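Long-range contacts in galactose mutarotase-like protein (Clostridium acetobutylicum, PDB 3OS7), which probably binds carbohydrate and may interconvert the anomers of aldose sugars, as aldose 1-epimerases do: residues I32-V40 against I112-H120; F147-L155 against T168-P179. One frame throughout, in Å; residues are numbered along the deposited sequence.

Contact 1 and contact 2 follow one another along the chain, their centres about 17 Å apart. In contact 1 the turn at 33-38 rests on the segment leading into strand 118-125; contact 2 pairs strands 151-160 and 163-172 of a hairpin joined to that strand through 128-137. Trp117 and Ile112 bridge the two. Trp117 CZ3 lies 3.5 Å from Leu155 CG and Trp117 CH2 3.7 Å from Phe153 CB, while Ile112 CD1 meets Phe153 CE2 at 3.7 Å. The turn itself touches contact 2 through Gly38 O, 3.7 Å from Leu155 CD1. A bound tetraethylene glycol, probably from crystallisation, lies about 4 Å from the side chain of Phe147.

Contact 1 of 2, residues I32-V40 against I112-H120; sequences IIPDVGGNV and IKNSKWTVH
With CG of Trp117 anti to its carbonyl carbon (chi1 -68°) and chi2 at 55°, the indole turns one face to the backbone of Gly37 and Gly38, which lies over it near the rim. Both glycines have positive phi; the side where a side chain is lacking faces the indole at Gly38 but Lys113 O at Gly37. Trp117 NE1 is 3.4 Å from Gly37 CA. The ring is held by its own N-H, which gives a nearly straight bond within the ring plane to Ile112 O, 3.0 Å from NE1. That carbonyl also accepts from Ser115 N, on the opposite face of its plane, so Ile112 O is held by two donors, and the one from the indole fixes the rotation of the ring. Two backbone bonds join the segments. Trp117 N approaches Pro34 O from above the carbonyl plane at 2.9 Å, whereas Gly37 N meets Ser115 O, also at 2.9 Å, within that carbonyl's plane. The turn so gripped connects strands 28-33 and 39-45 of a five-stranded antiparallel sheet; it is a type I beta turn from Ile33 to Val36 followed by a G1 bulge, in which Gly38 and Asn39 both face Ile33. At the outer end Pro34 CG packs on Val119 CG2 (3.8 Å). The carboxylate of Asp35 runs beside the extended Lys116 chain, OD1 touching its CD at 3.7 Å; the ammonium stays too far for a salt bridge, and Asp35 OD2 is bonded to His18. Three waters bridge the segments: one donates to Asp35 OD1 and Trp117 O, a second to Asp35 O and Asn114 O, and a third spans Asn39 ND2 and Lys113 O. Val36 turns its side chain to helix 62-67, touching Phe62, Phe65 and Lys66.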
loop_
_atom_site.group_PDB
_atom_site.type_symbol
_atom_site.label_atom_id
_atom_site.label_comp_id
_atom_site.label_asym_id
_atom_site.label_seq_id
_atom_site.Cartn_x
_atom_site.Cartn_y
_atom_site.Cartn_z
ATOM N N ILE A 32 -14.462 3.392 -0.863
ATOM C CA ILE A 32 -13.787 2.375 -1.593
ATOM C C ILE A 32 -14.404 2.207 -2.994
ATOM O O ILE A 32 -15.625 2.340 -3.169
ATOM C CB ILE A 32 -13.766 1.025 -0.815
ATOM C CG1 ILE A 32 -12.795 0.022 -1.457
ATOM C CG2 ILE A 32 -15.177 0.409 -0.688
ATOM C CD1 ILE A 32 -12.597 -1.252 -0.576
ATOM N N ILE A 33 -13.523 1.976 -3.977
ATOM C CA ILE A 33 -13.929 1.832 -5.387
ATOM C C ILE A 33 -13.635 0.404 -5.891
ATOM O O ILE A 33 -12.534 0.119 -6.398
ATOM C CB ILE A 33 -13.215 2.823 -6.318
ATOM C CG1 ILE A 33 -13.168 4.255 -5.745
ATOM C CG2 ILE A 33 -13.918 2.807 -7.708
ATOM C CD1 ILE A 33 -14.517 4.896 -5.527
ATOM N N PRO A 34 -14.614 -0.499 -5.765
ATOM C CA PRO A 34 -14.391 -1.885 -6.185
ATOM C C PRO A 34 -13.913 -2.052 -7.629
ATOM O O PRO A 34 -12.980 -2.831 -7.870
ATOM C CB PRO A 34 -15.748 -2.551 -5.943
ATOM C CG PRO A 34 -16.365 -1.732 -4.859
ATOM C CD PRO A 34 -15.926 -0.321 -5.128
ATOM N N ASP A 35 -14.483 -1.284 -8.558
ATOM C CA ASP A 35 -14.113 -1.370 -9.973
ATOM C C ASP A 35 -12.662 -1.025 -10.319
ATOM O O ASP A 35 -12.182 -1.418 -11.378
ATOM C CB ASP A 35 -15.001 -0.453 -10.809
ATOM C CG ASP A 35 -16.339 -1.102 -11.179
ATOM O OD1 ASP A 35 -16.486 -2.323 -11.005
ATOM O OD2 ASP A 35 -17.234 -0.381 -11.647
ATOM N N VAL A 36 -11.980 -0.271 -9.452
ATOM C CA VAL A 36 -10.570 0.009 -9.648
ATOM C C VAL A 36 -9.752 -0.448 -8.410
ATOM O O VAL A 36 -9.482 0.319 -7.485
ATOM C CB VAL A 36 -10.307 1.487 -10.005
ATOM C CG1 VAL A 36 -8.863 1.692 -10.357
ATOM C CG2 VAL A 36 -11.223 1.957 -11.200
ATOM N N GLY A 37 -9.373 -1.711 -8.414
ATOM C CA GLY A 37 -8.435 -2.232 -7.414
ATOM C C GLY A 37 -8.965 -2.368 -6.016
ATOM O O GLY A 37 -8.178 -2.591 -5.085
ATOM N N GLY A 38 -10.279 -2.252 -5.827
ATOM C CA GLY A 38 -10.821 -2.171 -4.461
ATOM C C GLY A 38 -10.109 -1.090 -3.671
ATOM O O GLY A 38 -9.854 -1.234 -2.470
ATOM N N ASN A 39 -9.834 0.031 -4.344
ATOM C CA ASN A 39 -8.995 1.077 -3.770
ATOM C C ASN A 39 -9.825 1.933 -2.815
ATOM O O ASN A 39 -10.828 2.516 -3.213
ATOM C CB ASN A 39 -8.403 1.911 -4.912
ATOM C CG ASN A 39 -7.328 2.886 -4.450
ATOM O OD1 ASN A 39 -7.420 3.465 -3.360
ATOM N ND2 ASN A 39 -6.327 3.123 -5.323
ATOM N N VAL A 40 -9.395 1.995 -1.554
ATOM C CA VAL A 40 -9.840 2.998 -0.601
ATOM C C VAL A 40 -9.162 4.364 -0.904
ATOM O O VAL A 40 -7.989 4.569 -0.618
ATOM C CB VAL A 40 -9.587 2.569 0.858
ATOM C CG1 VAL A 40 -10.062 3.659 1.842
ATOM C CG2 VAL A 40 -10.280 1.233 1.138
ATOM N N ILE A 112 -3.680 -6.110 -10.439
ATOM C CA ILE A 112 -4.863 -6.205 -9.599
ATOM C C ILE A 112 -5.311 -4.815 -9.131
ATOM O O ILE A 112 -6.476 -4.591 -8.910
ATOM C CB ILE A 112 -4.742 -7.220 -8.402
ATOM C CG1 ILE A 112 -3.671 -6.812 -7.408
ATOM C CG2 ILE A 112 -4.512 -8.666 -8.926
ATOM C CD1 ILE A 112 -3.598 -7.788 -6.206
ATOM N N LYS A 113 -4.386 -3.866 -9.063
ATOM C CA LYS A 113 -4.724 -2.479 -8.726
ATOM C C LYS A 113 -5.587 -1.799 -9.799
ATOM O O LYS A 113 -6.233 -0.804 -9.514
ATOM C CB LYS A 113 -3.464 -1.621 -8.539
ATOM C CG LYS A 113 -2.590 -1.469 -9.777
ATOM C CD LYS A 113 -1.255 -0.736 -9.443
ATOM C CE LYS A 113 -0.600 -0.237 -10.673
ATOM N NZ LYS A 113 -0.528 -1.226 -11.754
ATOM N N ASN A 114 -5.522 -2.307 -11.029
ATOM C CA ASN A 114 -6.293 -1.731 -12.158
ATOM C C ASN A 114 -7.579 -2.489 -12.440
ATOM O O ASN A 114 -8.362 -2.092 -13.298
ATOM C CB ASN A 114 -5.456 -1.763 -13.443
ATOM C CG ASN A 114 -4.079 -1.111 -13.294
ATOM O OD1 ASN A 114 -3.100 -1.801 -13.049
ATOM N ND2 ASN A 114 -4.002 0.209 -13.472
ATOM N N SER A 115 -7.795 -3.593 -11.740
ATOM C CA SER A 115 -8.817 -4.581 -12.113
ATOM C C SER A 115 -10.088 -4.447 -11.305
ATOM O O SER A 115 -10.110 -3.775 -10.284
ATOM C CB SER A 115 -8.233 -5.982 -11.952
ATOM O OG SER A 115 -7.212 -6.151 -12.906
ATOM N N LYS A 116 -11.166 -5.067 -11.778
ATOM C CA LYS A 116 -12.443 -5.009 -11.058
ATOM C C LYS A 116 -12.484 -6.029 -9.942
ATOM O O LYS A 116 -12.218 -7.197 -10.164
ATOM C CB LYS A 116 -13.621 -5.288 -11.987
ATOM C CG LYS A 116 -13.763 -4.300 -13.118
ATOM C CD LYS A 116 -15.145 -4.443 -13.790
ATOM C CE LYS A 116 -15.133 -3.775 -15.151
ATOM N NZ LYS A 116 -16.509 -3.689 -15.733
ATOM N N TRP A 117 -12.802 -5.562 -8.742
ATOM C CA TRP A 117 -13.022 -6.401 -7.604
ATOM C C TRP A 117 -14.511 -6.427 -7.338
ATOM O O TRP A 117 -15.239 -5.539 -7.804
ATOM C CB TRP A 117 -12.281 -5.848 -6.394
ATOM C CG TRP A 117 -10.782 -5.916 -6.475
ATOM C CD1 TRP A 117 -9.979 -5.398 -7.471
ATOM C CD2 TRP A 117 -9.882 -6.406 -5.467
ATOM N NE1 TRP A 117 -8.662 -5.598 -7.170
ATOM C CE2 TRP A 117 -8.569 -6.213 -5.948
ATOM C CE3 TRP A 117 -10.061 -7.041 -4.241
ATOM C CZ2 TRP A 117 -7.439 -6.612 -5.227
ATOM C CZ3 TRP A 117 -8.950 -7.440 -3.535
ATOM C CH2 TRP A 117 -7.654 -7.230 -4.032
ATOM N N THR A 118 -14.972 -7.433 -6.602
ATOM C CA THR A 118 -16.385 -7.545 -6.264
ATOM C C THR A 118 -16.574 -7.417 -4.768
ATOM O O THR A 118 -15.678 -7.752 -3.994
ATOM C CB THR A 118 -16.967 -8.829 -6.782
ATOM O OG1 THR A 118 -16.255 -9.925 -6.235
ATOM C CG2 THR A 118 -16.838 -8.868 -8.321
ATOM N N VAL A 119 -17.710 -6.869 -4.371
ATOM C CA VAL A 119 -18.007 -6.666 -2.958
ATOM C C VAL A 119 -18.364 -8.015 -2.366
ATOM O O VAL A 119 -19.231 -8.729 -2.880
ATOM C CB VAL A 119 -19.130 -5.637 -2.751
ATOM C CG1 VAL A 119 -19.518 -5.551 -1.286
ATOM C CG2 VAL A 119 -18.706 -4.281 -3.255
ATOM N N HIS A 120 -17.691 -8.374 -1.278
ATOM C CA HIS A 120 -17.838 -9.687 -0.692
ATOM C C HIS A 120 -18.701 -9.633 0.569
ATOM O O HIS A 120 -19.490 -10.555 0.830
ATOM C CB HIS A 120 -16.438 -10.260 -0.435
ATOM C CG HIS A 120 -16.435 -11.587 0.233
ATOM N ND1 HIS A 120 -16.779 -12.753 -0.427
ATOM C CD2 HIS A 120 -16.132 -11.943 1.505
ATOM C CE1 HIS A 120 -16.682 -13.769 0.416
ATOM N NE2 HIS A 120 -16.279 -13.306 1.590
HETATM O O HOH W 1 -16.681 -4.355 -9.579
HETATM O O HOH W 2 -11.125 -1.593 -13.806
HETATM O O HOH W 3 -5.839 0.727 -7.025
#

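Contact 2 of 2, residues F147-L155 against T168-P179; sequences FSHEFQFKL and TSVVNLSSEEMP. With EDO (1,2-ethanediol), chain H.
The antiparallel hairpin of strands 151-160 and 163-172 forms about half of this contact; the rest comes from residues 147-150 against 173-179, where the turn folds back over the approach to the first strand. Gln152 with Val171 and Lys154 with Ser169 are the hydrogen-bonded pairs, Lys154 N reaching Ser169 O at 2.8 Å. On the face bearing Phe151, Phe153 and Leu155, Val170 CB sits over the centre of the Phe153 ring, 3.9 Å from its centroid, and Thr168 CG2 touches both Phe153 CE1 and Leu155 CD2. On the other face a 1,2-ethanediol, probably from crystallisation, bonds Gln152 OE1 and Ser169 OG.

Beyond the strands, chi1 of -58° directs the His149 imidazole into the turn. Its ND1 donates to Ser174 OG at 2.9 Å, in the ring plane and nearly straight (167°), while NE2 is bonded to Tyr95. Ser174 OG in turn donates along a lone pair of Asn172 OD1 and accepts from Glu176 N. Met178 CA lies over the imidazole's face, 4.1 Å from its centroid; the selenium of this selenomethionine approaches the Phe147 ring at its edge. Asn172 ND2 donates to Glu176 O at 2.8 Å, tying the turn across its mouth. The Asn172 and Ser174 bonds to the backbone N two residues on are characteristic of consecutive Asx and ST turns.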
loop_
_atom_site.group_PDB
_atom_site.type_symbol
_atom_site.label_atom_id
_atom_site.label_comp_id
_atom_site.label_asym_id
_atom_site.label_seq_id
_atom_site.Cartn_x
_atom_site.Cartn_y
_atom_site.Cartn_z
ATOM N N PHE A 147 0.757 -16.099 -15.867
ATOM C CA PHE A 147 0.886 -16.493 -14.461
ATOM C C PHE A 147 -0.200 -17.522 -14.150
ATOM O O PHE A 147 -1.310 -17.186 -13.695
ATOM C CB PHE A 147 0.762 -15.259 -13.588
ATOM C CG PHE A 147 1.080 -15.490 -12.172
ATOM C CD1 PHE A 147 2.389 -15.626 -11.765
ATOM C CD2 PHE A 147 0.068 -15.568 -11.221
ATOM C CE1 PHE A 147 2.690 -15.836 -10.416
ATOM C CE2 PHE A 147 0.376 -15.757 -9.875
ATOM C CZ PHE A 147 1.673 -15.900 -9.488
ATOM N N SER A 148 0.093 -18.780 -14.450
ATOM C CA SER A 148 -0.952 -19.788 -14.458
ATOM C C SER A 148 -1.218 -20.388 -13.074
ATOM O O SER A 148 -1.058 -21.605 -12.856
ATOM C CB SER A 148 -0.636 -20.880 -15.482
ATOM O OG SER A 148 -0.484 -20.299 -16.767
ATOM N N HIS A 149 -1.668 -19.529 -12.164
ATOM C CA HIS A 149 -2.111 -19.939 -10.844
ATOM C C HIS A 149 -3.408 -19.231 -10.533
ATOM O O HIS A 149 -3.419 -17.998 -10.405
ATOM C CB HIS A 149 -1.105 -19.538 -9.750
ATOM C CG HIS A 149 0.271 -20.095 -9.946
ATOM N ND1 HIS A 149 0.634 -21.354 -9.526
ATOM C CD2 HIS A 149 1.377 -19.554 -10.503
ATOM C CE1 HIS A 149 1.904 -21.567 -9.827
ATOM N NE2 HIS A 149 2.372 -20.498 -10.449
ATOM N N GLU A 150 -4.500 -19.982 -10.398
ATOM C CA GLU A 150 -5.734 -19.417 -9.861
ATOM C C GLU A 150 -5.501 -18.928 -8.427
ATOM O O GLU A 150 -4.752 -19.528 -7.665
ATOM C CB GLU A 150 -6.894 -20.417 -9.926
ATOM C CG GLU A 150 -7.300 -20.735 -11.377
ATOM C CD GLU A 150 -8.622 -21.482 -11.510
ATOM O OE1 GLU A 150 -8.786 -22.513 -10.851
ATOM O OE2 GLU A 150 -9.487 -21.058 -12.321
ATOM N N PHE A 151 -6.100 -17.807 -8.081
ATOM C CA PHE A 151 -5.990 -17.281 -6.723
ATOM C C PHE A 151 -7.166 -16.378 -6.386
ATOM O O PHE A 151 -7.894 -15.944 -7.272
ATOM C CB PHE A 151 -4.630 -16.564 -6.501
ATOM C CG PHE A 151 -4.435 -15.289 -7.304
ATOM C CD1 PHE A 151 -4.985 -14.098 -6.879
ATOM C CD2 PHE A 151 -3.656 -15.288 -8.469
ATOM C CE1 PHE A 151 -4.799 -12.928 -7.607
ATOM C CE2 PHE A 151 -3.456 -14.145 -9.191
ATOM C CZ PHE A 151 -4.043 -12.938 -8.738
ATOM N N GLN A 152 -7.363 -16.121 -5.094
ATOM C CA GLN A 152 -8.298 -15.104 -4.662
ATOM C C GLN A 152 -7.571 -14.175 -3.708
ATOM O O GLN A 152 -7.021 -14.607 -2.702
ATOM C CB GLN A 152 -9.506 -15.681 -3.936
ATOM C CG GLN A 152 -10.555 -14.635 -3.550
ATOM C CD GLN A 152 -11.702 -15.235 -2.763
ATOM O OE1 GLN A 152 -11.553 -15.575 -1.579
ATOM N NE2 GLN A 152 -12.855 -15.362 -3.412
ATOM N N PHE A 153 -7.607 -12.894 -4.033
ATOM C CA PHE A 153 -7.187 -11.837 -3.147
ATOM C C PHE A 153 -8.414 -11.294 -2.387
ATOM O O PHE A 153 -9.531 -11.229 -2.922
ATOM C CB PHE A 153 -6.550 -10.711 -3.968
ATOM C CG PHE A 153 -5.095 -10.488 -3.717
ATOM C CD1 PHE A 153 -4.673 -9.620 -2.736
ATOM C CD2 PHE A 153 -4.131 -11.117 -4.518
ATOM C CE1 PHE A 153 -3.330 -9.377 -2.546
ATOM C CE2 PHE A 153 -2.778 -10.874 -4.330
ATOM C CZ PHE A 153 -2.381 -10.013 -3.353
ATOM N N LYS A 154 -8.210 -10.888 -1.142
ATOM C CA LYS A 154 -9.265 -10.248 -0.360
ATOM C C LYS A 154 -8.692 -9.089 0.423
ATOM O O LYS A 154 -7.602 -9.205 1.016
ATOM C CB LYS A 154 -9.905 -11.237 0.613
ATOM C CG LYS A 154 -10.975 -10.624 1.488
ATOM C CD LYS A 154 -11.959 -11.669 2.102
ATOM C CE LYS A 154 -11.301 -12.821 2.809
ATOM N NZ LYS A 154 -12.267 -13.994 2.796
ATOM N N LEU A 155 -9.402 -7.972 0.385
ATOM C CA LEU A 155 -9.109 -6.830 1.247
ATOM C C LEU A 155 -10.299 -6.712 2.198
ATOM O O LEU A 155 -11.441 -6.587 1.769
ATOM C CB LEU A 155 -8.919 -5.535 0.459
ATOM C CG LEU A 155 -8.038 -5.555 -0.769
ATOM C CD1 LEU A 155 -7.934 -4.192 -1.445
ATOM C CD2 LEU A 155 -6.665 -6.077 -0.421
ATOM N N THR A 168 -5.200 -7.823 4.502
ATOM C CA THR A 168 -4.963 -8.224 3.106
ATOM C C THR A 168 -4.640 -9.711 3.102
ATOM O O THR A 168 -3.841 -10.177 3.895
ATOM C CB THR A 168 -3.782 -7.452 2.511
ATOM O OG1 THR A 168 -4.005 -6.049 2.716
ATOM C CG2 THR A 168 -3.584 -7.766 1.039
ATOM N N SER A 169 -5.274 -10.473 2.230
ATOM C CA SER A 169 -4.957 -11.902 2.181
ATOM C C SER A 169 -5.055 -12.405 0.784
ATOM O O SER A 169 -5.793 -11.853 -0.032
ATOM C CB SER A 169 -5.881 -12.705 3.113
ATOM O OG SER A 169 -7.229 -12.470 2.804
ATOM N N VAL A 170 -4.298 -13.464 0.508
ATOM C CA VAL A 170 -4.386 -14.133 -0.753
ATOM C C VAL A 170 -4.259 -15.627 -0.490
ATOM O O VAL A 170 -3.551 -16.028 0.433
ATOM C CB VAL A 170 -3.328 -13.642 -1.761
ATOM C CG1 VAL A 170 -1.951 -13.726 -1.197
ATOM C CG2 VAL A 170 -3.445 -14.414 -3.037
ATOM N N VAL A 171 -4.983 -16.419 -1.279
ATOM C CA VAL A 171 -4.959 -17.875 -1.179
ATOM C C VAL A 171 -4.627 -18.418 -2.573
ATOM O O VAL A 171 -5.164 -17.960 -3.566
ATOM C CB VAL A 171 -6.281 -18.474 -0.617
ATOM C CG1 VAL A 171 -7.494 -18.061 -1.413
ATOM C CG2 VAL A 171 -6.189 -19.997 -0.583
ATOM N N ASN A 172 -3.692 -19.356 -2.622
ATOM C CA ASN A 172 -3.307 -20.027 -3.841
ATOM C C ASN A 172 -4.347 -21.110 -4.104
ATOM O O ASN A 172 -4.464 -22.037 -3.310
ATOM C CB ASN A 172 -1.918 -20.631 -3.658
ATOM C CG ASN A 172 -1.459 -21.452 -4.843
ATOM O OD1 ASN A 172 -2.050 -21.423 -5.931
ATOM N ND2 ASN A 172 -0.383 -22.203 -4.633
ATOM N N LEU A 173 -5.112 -20.960 -5.183
ATOM C CA LEU A 173 -6.151 -21.921 -5.560
ATOM C C LEU A 173 -5.679 -22.883 -6.669
ATOM O O LEU A 173 -6.480 -23.630 -7.242
ATOM C CB LEU A 173 -7.427 -21.170 -5.973
ATOM C CG LEU A 173 -8.072 -20.309 -4.854
ATOM C CD1 LEU A 173 -9.243 -19.431 -5.362
ATOM C CD2 LEU A 173 -8.494 -21.183 -3.635
ATOM N N SER A 174 -4.393 -22.853 -6.980
ATOM C CA SER A 174 -3.799 -23.639 -8.045
ATOM C C SER A 174 -3.235 -24.929 -7.478
ATOM O O SER A 174 -3.163 -25.094 -6.261
ATOM C CB SER A 174 -2.678 -22.864 -8.774
ATOM O OG SER A 174 -1.405 -22.943 -8.146
ATOM N N SER A 175 -2.782 -25.793 -8.388
ATOM C CA SER A 175 -2.213 -27.078 -8.016
ATOM C C SER A 175 -0.690 -27.043 -7.855
ATOM O O SER A 175 -0.066 -28.076 -7.642
ATOM C CB SER A 175 -2.608 -28.115 -9.060
ATOM O OG SER A 175 -2.057 -27.791 -10.318
ATOM N N GLU A 176 -0.090 -25.849 -7.956
ATOM C CA GLU A 176 1.359 -25.688 -7.895
ATOM C C GLU A 176 1.758 -24.590 -6.911
ATOM O O GLU A 176 0.967 -23.713 -6.567
ATOM C CB GLU A 176 1.908 -25.327 -9.273
ATOM C CG GLU A 176 1.742 -26.418 -10.324
ATOM C CD GLU A 176 2.196 -25.969 -11.691
ATOM O OE1 GLU A 176 1.482 -25.160 -12.330
ATOM O OE2 GLU A 176 3.263 -26.433 -12.135
ATOM N N GLU A 177 3.024 -24.616 -6.525
ATOM C CA GLU A 177 3.603 -23.583 -5.683
ATOM C C GLU A 177 3.532 -22.212 -6.375
ATOM O O GLU A 177 3.972 -22.088 -7.499
ATOM C CB GLU A 177 5.063 -23.958 -5.443
ATOM C CG GLU A 177 5.662 -23.371 -4.227
ATOM C CD GLU A 177 7.154 -23.633 -4.110
ATOM O OE1 GLU A 177 7.773 -24.239 -5.028
ATOM O OE2 GLU A 177 7.711 -23.210 -3.089
HETATM N N MSE A 178 2.994 -21.204 -5.685
HETATM C CA MSE A 178 2.747 -19.885 -6.255
HETATM C C MSE A 178 3.715 -18.846 -5.673
HETATM O O MSE A 178 3.764 -18.646 -4.468
HETATM C CB MSE A 178 1.327 -19.437 -5.964
HETATM C CG MSE A 178 0.907 -18.198 -6.730
HETATM SE SE MSE A 178 -0.777 -17.494 -6.170
HETATM C CE MSE A 178 -0.234 -16.278 -4.789
ATOM N N PRO A 179 4.466 -18.161 -6.538
ATOM C CA PRO A 179 5.302 -17.045 -6.058
ATOM C C PRO A 179 4.465 -15.975 -5.392
ATOM O O PRO A 179 3.358 -15.682 -5.857
ATOM C CB PRO A 179 5.883 -16.467 -7.360
ATOM C CG PRO A 179 5.792 -17.610 -8.345
ATOM C CD PRO A 179 4.589 -18.376 -7.981
HETATM C C1 EDO H . -7.549 -15.474 1.359
HETATM O O1 EDO H . -8.155 -15.145 2.606
HETATM C C2 EDO H . -8.237 -14.706 0.230
HETATM O O2 EDO H . -9.638 -15.039 0.156
HETATM O O HOH W 4 -0.682 -23.861 -11.623
HETATM O O HOH W 5 -6.678 -23.859 -10.690
HETATM O O HOH W 6 -8.519 -10.367 4.047
#